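Local structure of metallo-carboxypeptidase (Pseudomonas aeruginosa, 4A39) at residues A[93-98]-A[123-128]. The protein is a cytosolic zinc metallocarboxypeptidase of the M14 family that probably removes residues from the C-terminal ends of peptide chains. Residues are numbered along the deposited sequence; the frame is centred on the assembly and turned at random.
Sequences ERWFRV and FEPYSR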
ATOM      1  N   GLU A  93     -15.249 -10.503  -3.031  1.00 14.74           N
ATOM      2  CA  GLU A  93     -15.640  -9.173  -3.502  1.00 15.20           C
ATOM      3  C   GLU A  93     -16.082  -8.286  -2.346  1.00 13.99           C
ATOM      4  O   GLU A  93     -15.693  -7.120  -2.266  1.00 15.17           O
ATOM      5  CB  GLU A  93     -16.772  -9.262  -4.525  1.00 16.23           C
ATOM      6  CG  GLU A  93     -16.338  -9.724  -5.903  1.00 21.12           C
ATOM      7  CD  GLU A  93     -17.391  -9.440  -6.959  1.00 23.35           C
ATOM      8  OE1 GLU A  93     -17.779  -8.260  -7.104  1.00 27.71           O
ATOM      9  OE2 GLU A  93     -17.828 -10.390  -7.647  1.00 26.56           O
ATOM     10  N   ARG A  94     -16.907  -8.843  -1.463  1.00 12.42           N
ATOM     11  CA  ARG A  94     -17.401  -8.125  -0.290  1.00 11.10           C
ATOM     12  C   ARG A  94     -16.584  -8.568   0.923  1.00  9.14           C
ATOM     13  O   ARG A  94     -16.654  -9.725   1.331  1.00  9.32           O
ATOM     14  CB  ARG A  94     -18.877  -8.451  -0.034  1.00 13.26           C
ATOM     15  CG  ARG A  94     -19.820  -8.091  -1.167  1.00 14.60           C
ATOM     16  CD  ARG A  94     -21.227  -8.618  -0.894  1.00 16.34           C
ATOM     17  NE  ARG A  94     -21.896  -7.912   0.197  1.00 16.52           N
ATOM     18  CZ  ARG A  94     -23.078  -8.261   0.699  1.00 18.20           C
ATOM     19  NH1 ARG A  94     -23.723  -9.312   0.211  1.00 19.25           N
ATOM     20  NH2 ARG A  94     -23.616  -7.560   1.690  1.00 17.94           N
ATOM     21  N   TRP A  95     -15.807  -7.650   1.487  1.00  8.10           N
ATOM     22  CA  TRP A  95     -14.990  -7.961   2.653  1.00  6.43           C
ATOM     23  C   TRP A  95     -15.542  -7.311   3.921  1.00  6.22           C
ATOM     24  O   TRP A  95     -15.960  -6.148   3.912  1.00  7.62           O
ATOM     25  CB  TRP A  95     -13.538  -7.528   2.412  1.00  5.73           C
ATOM     26  CG  TRP A  95     -12.856  -8.361   1.365  1.00  6.99           C
ATOM     27  CD1 TRP A  95     -12.983  -8.248   0.009  1.00  8.58           C
ATOM     28  CD2 TRP A  95     -11.990  -9.480   1.595  1.00  6.96           C
ATOM     29  NE1 TRP A  95     -12.252  -9.230  -0.621  1.00  7.81           N
ATOM     30  CE2 TRP A  95     -11.633 -10.000   0.329  1.00  9.58           C
ATOM     31  CE3 TRP A  95     -11.482 -10.095   2.747  1.00  7.64           C
ATOM     32  CZ2 TRP A  95     -10.789 -11.109   0.184  1.00  6.97           C
ATOM     33  CZ3 TRP A  95     -10.640 -11.202   2.603  1.00  9.98           C
ATOM     34  CH2 TRP A  95     -10.304 -11.694   1.326  1.00  8.44           C
ATOM     35  N   PHE A  96     -15.556  -8.076   5.009  1.00  6.50           N
ATOM     36  CA  PHE A  96     -16.078  -7.597   6.285  1.00  5.06           C
ATOM     37  C   PHE A  96     -15.175  -7.953   7.464  1.00  4.91           C
ATOM     38  O   PHE A  96     -14.472  -8.961   7.439  1.00  6.11           O
ATOM     39  CB  PHE A  96     -17.473  -8.179   6.532  1.00  6.05           C
ATOM     40  CG  PHE A  96     -17.539  -9.682   6.420  1.00  4.64           C
ATOM     41  CD1 PHE A  96     -17.757 -10.298   5.189  1.00  5.69           C
ATOM     42  CD2 PHE A  96     -17.396 -10.479   7.550  1.00  4.16           C
ATOM     43  CE1 PHE A  96     -17.837 -11.691   5.090  1.00  6.46           C
ATOM     44  CE2 PHE A  96     -17.473 -11.867   7.463  1.00  6.88           C
ATOM     45  CZ  PHE A  96     -17.695 -12.475   6.232  1.00  5.61           C
ATOM     46  N   ARG A  97     -15.206  -7.118   8.496  1.00  4.93           N
ATOM     47  CA  ARG A  97     -14.395  -7.345   9.689  1.00  4.34           C
ATOM     48  C   ARG A  97     -15.100  -8.324  10.627  1.00  4.73           C
ATOM     49  O   ARG A  97     -16.334  -8.371  10.676  1.00  5.13           O
ATOM     50  CB  ARG A  97     -14.155  -6.016  10.418  1.00  3.20           C
ATOM     51  CG  ARG A  97     -13.387  -4.970   9.605  1.00  5.09           C
ATOM     52  CD  ARG A  97     -11.885  -5.251   9.577  1.00  7.05           C
ATOM     53  NE  ARG A  97     -11.195  -4.319   8.682  1.00  5.57           N
ATOM     54  CZ  ARG A  97      -9.911  -3.987   8.790  1.00  5.85           C
ATOM     55  NH1 ARG A  97      -9.163  -4.506   9.755  1.00  5.89           N
ATOM     56  NH2 ARG A  97      -9.370  -3.134   7.927  1.00  5.01           N
ATOM     57  N   VAL A  98     -14.314  -9.106  11.360  1.00  4.82           N
ATOM     58  CA  VAL A  98     -14.856 -10.078  12.306  1.00  5.36           C
ATOM     59  C   VAL A  98     -14.272  -9.848  13.698  1.00  5.96           C
ATOM     60  O   VAL A  98     -13.152  -9.359  13.840  1.00  5.57           O
ATOM     61  CB  VAL A  98     -14.547 -11.529  11.865  1.00  5.96           C
ATOM     62  CG1 VAL A  98     -15.286 -11.848  10.570  1.00  6.29           C
ATOM     63  CG2 VAL A  98     -13.043 -11.713  11.680  1.00  4.99           C
ATOM     64  N   PHE A 123      -5.716  -7.749   5.135  1.00  3.03           N
ATOM     65  CA  PHE A 123      -6.339  -6.594   4.484  1.00  3.71           C
ATOM     66  C   PHE A 123      -6.922  -7.094   3.165  1.00  4.09           C
ATOM     67  O   PHE A 123      -6.491  -8.126   2.652  1.00  3.92           O
ATOM     68  CB  PHE A 123      -5.326  -5.476   4.194  1.00  3.48           C
ATOM     69  CG  PHE A 123      -5.974  -4.154   3.859  1.00  3.96           C
ATOM     70  CD1 PHE A 123      -6.423  -3.311   4.872  1.00  2.73           C
ATOM     71  CD2 PHE A 123      -6.175  -3.774   2.534  1.00  2.39           C
ATOM     72  CE1 PHE A 123      -7.064  -2.111   4.567  1.00  2.84           C
ATOM     73  CE2 PHE A 123      -6.816  -2.574   2.219  1.00  2.58           C
ATOM     74  CZ  PHE A 123      -7.260  -1.744   3.238  1.00  4.21           C
ATOM     75  N   GLU A 124      -7.900  -6.375   2.618  1.00  4.95           N
ATOM     76  CA  GLU A 124      -8.507  -6.758   1.341  1.00  6.33           C
ATOM     77  C   GLU A 124      -7.367  -6.895   0.321  1.00  5.75           C
ATOM     78  O   GLU A 124      -6.750  -5.905  -0.055  1.00  5.62           O
ATOM     79  CB  GLU A 124      -9.502  -5.676   0.905  1.00  7.31           C
ATOM     80  CG  GLU A 124     -10.315  -6.032  -0.328  1.00  6.14           C
ATOM     81  CD  GLU A 124     -11.469  -5.074  -0.575  1.00  9.09           C
ATOM     82  OE1 GLU A 124     -11.641  -4.106   0.200  1.00  6.24           O
ATOM     83  OE2 GLU A 124     -12.209  -5.297  -1.552  1.00  9.64           O
ATOM     84  N   PRO A 125      -7.089  -8.126  -0.149  1.00  5.12           N
ATOM     85  CA  PRO A 125      -6.012  -8.392  -1.113  1.00  6.56           C
ATOM     86  C   PRO A 125      -6.134  -7.806  -2.513  1.00  6.03           C
ATOM     87  O   PRO A 125      -7.235  -7.664  -3.049  1.00  6.51           O
ATOM     88  CB  PRO A 125      -5.955  -9.923  -1.169  1.00  7.44           C
ATOM     89  CG  PRO A 125      -6.628 -10.366   0.100  1.00  8.21           C
ATOM     90  CD  PRO A 125      -7.755  -9.383   0.232  1.00  6.11           C
ATOM     91  N   TYR A 126      -4.981  -7.477  -3.093  1.00  5.18           N
ATOM     92  CA  TYR A 126      -4.906  -6.953  -4.451  1.00  6.22           C
ATOM     93  C   TYR A 126      -4.058  -7.973  -5.207  1.00  5.20           C
ATOM     94  O   TYR A 126      -2.839  -8.014  -5.050  1.00  5.05           O
ATOM     95  CB  TYR A 126      -4.232  -5.578  -4.482  1.00  4.71           C
ATOM     96  CG  TYR A 126      -4.616  -4.782  -5.707  1.00  5.61           C
ATOM     97  CD1 TYR A 126      -4.115  -5.113  -6.967  1.00  4.11           C
ATOM     98  CD2 TYR A 126      -5.560  -3.762  -5.619  1.00  5.76           C
ATOM     99  CE1 TYR A 126      -4.557  -4.449  -8.113  1.00  5.18           C
ATOM    100  CE2 TYR A 126      -6.011  -3.092  -6.756  1.00  6.61           C
ATOM    101  CZ  TYR A 126      -5.509  -3.441  -7.998  1.00  4.42           C
ATOM    102  OH  TYR A 126      -5.973  -2.797  -9.123  1.00  7.70           O
ATOM    103  N   SER A 127      -4.710  -8.811  -6.008  1.00  6.44           N
ATOM    104  CA  SER A 127      -4.008  -9.852  -6.757  1.00  7.04           C
ATOM    105  C   SER A 127      -3.268  -9.313  -7.972  1.00  7.21           C
ATOM    106  O   SER A 127      -3.508  -8.190  -8.412  1.00  6.65           O
ATOM    107  CB  SER A 127      -4.993 -10.923  -7.228  1.00  6.07           C
ATOM    108  OG  SER A 127      -5.837 -10.420  -8.248  1.00  7.51           O
ATOM    109  N   ARG A 128      -2.365 -10.119  -8.518  1.00  6.90           N
ATOM    110  CA  ARG A 128      -1.629  -9.694  -9.698  1.00  7.06           C
ATOM    111  C   ARG A 128      -2.576  -9.757 -10.891  1.00  7.52           C
ATOM    112  O   ARG A 128      -2.350  -9.096 -11.910  1.00  7.67           O
ATOM    113  CB  ARG A 128      -0.411 -10.590  -9.939  1.00  9.09           C
ATOM    114  CG  ARG A 128       0.601 -10.638  -8.797  1.00  7.48           C
ATOM    115  CD  ARG A 128       1.124  -9.251  -8.454  1.00  7.34           C
ATOM    116  NE  ARG A 128       0.230  -8.545  -7.537  1.00  5.45           N
ATOM    117  CZ  ARG A 128       0.067  -7.224  -7.516  1.00  5.58           C
ATOM    118  NH1 ARG A 128       0.732  -6.450  -8.365  1.00  7.34           N
ATOM    119  NH2 ARG A 128      -0.761  -6.674  -6.636  1.00  5.76           N
TER
HETATM  120  O   HOH W   1     -14.876  -5.209   0.236  1.00 15.01           O
HETATM  121  O   HOH W   2     -11.848  -7.405  -3.288  1.00 13.47           O
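Glu124 OE2 accepts one good and one weak hydrogen bond from two waters, which link it to the backbone and, weakly, the ring of Trp95, where the N-terminal beta domain meets the linker to the zinc carboxypeptidase domain. One water donates to Glu124 OE2 at 2.8 Å and accepts a weak bond from Trp95 NE1; the other accepts from Trp95 N at 2.9 Å, donates to Glu93 O and reaches Glu124 OE2 weakly. Glutamate suits the place because its methylene chain packs while its carboxylate gathers water; OE1 has its own partner at Gly366. With CG anti to the backbone N (chi1 -173°) and the chain extended beyond it, Glu124 lays CG over the five-membered ring of Trp95, 3.8 Å from its centroid, in a CH-pi contact. Pro125 continues along the same face: its CD lies over the six-membered ring in a second CH-pi contact. The broad indole thus spans two consecutive residues, and proline offers a rigid, apolar CH2. Arg97, hydrogen-bonded through NH1, NE and NH2 to the carbonyls of Gln85, Thr362 and Phe351, ties the beta domain to the catalytic domain. Its guanidinium meets the buried ring of Phe123 obliquely, Arg97 NH2 lying 4.2 Å from Phe123 CE1.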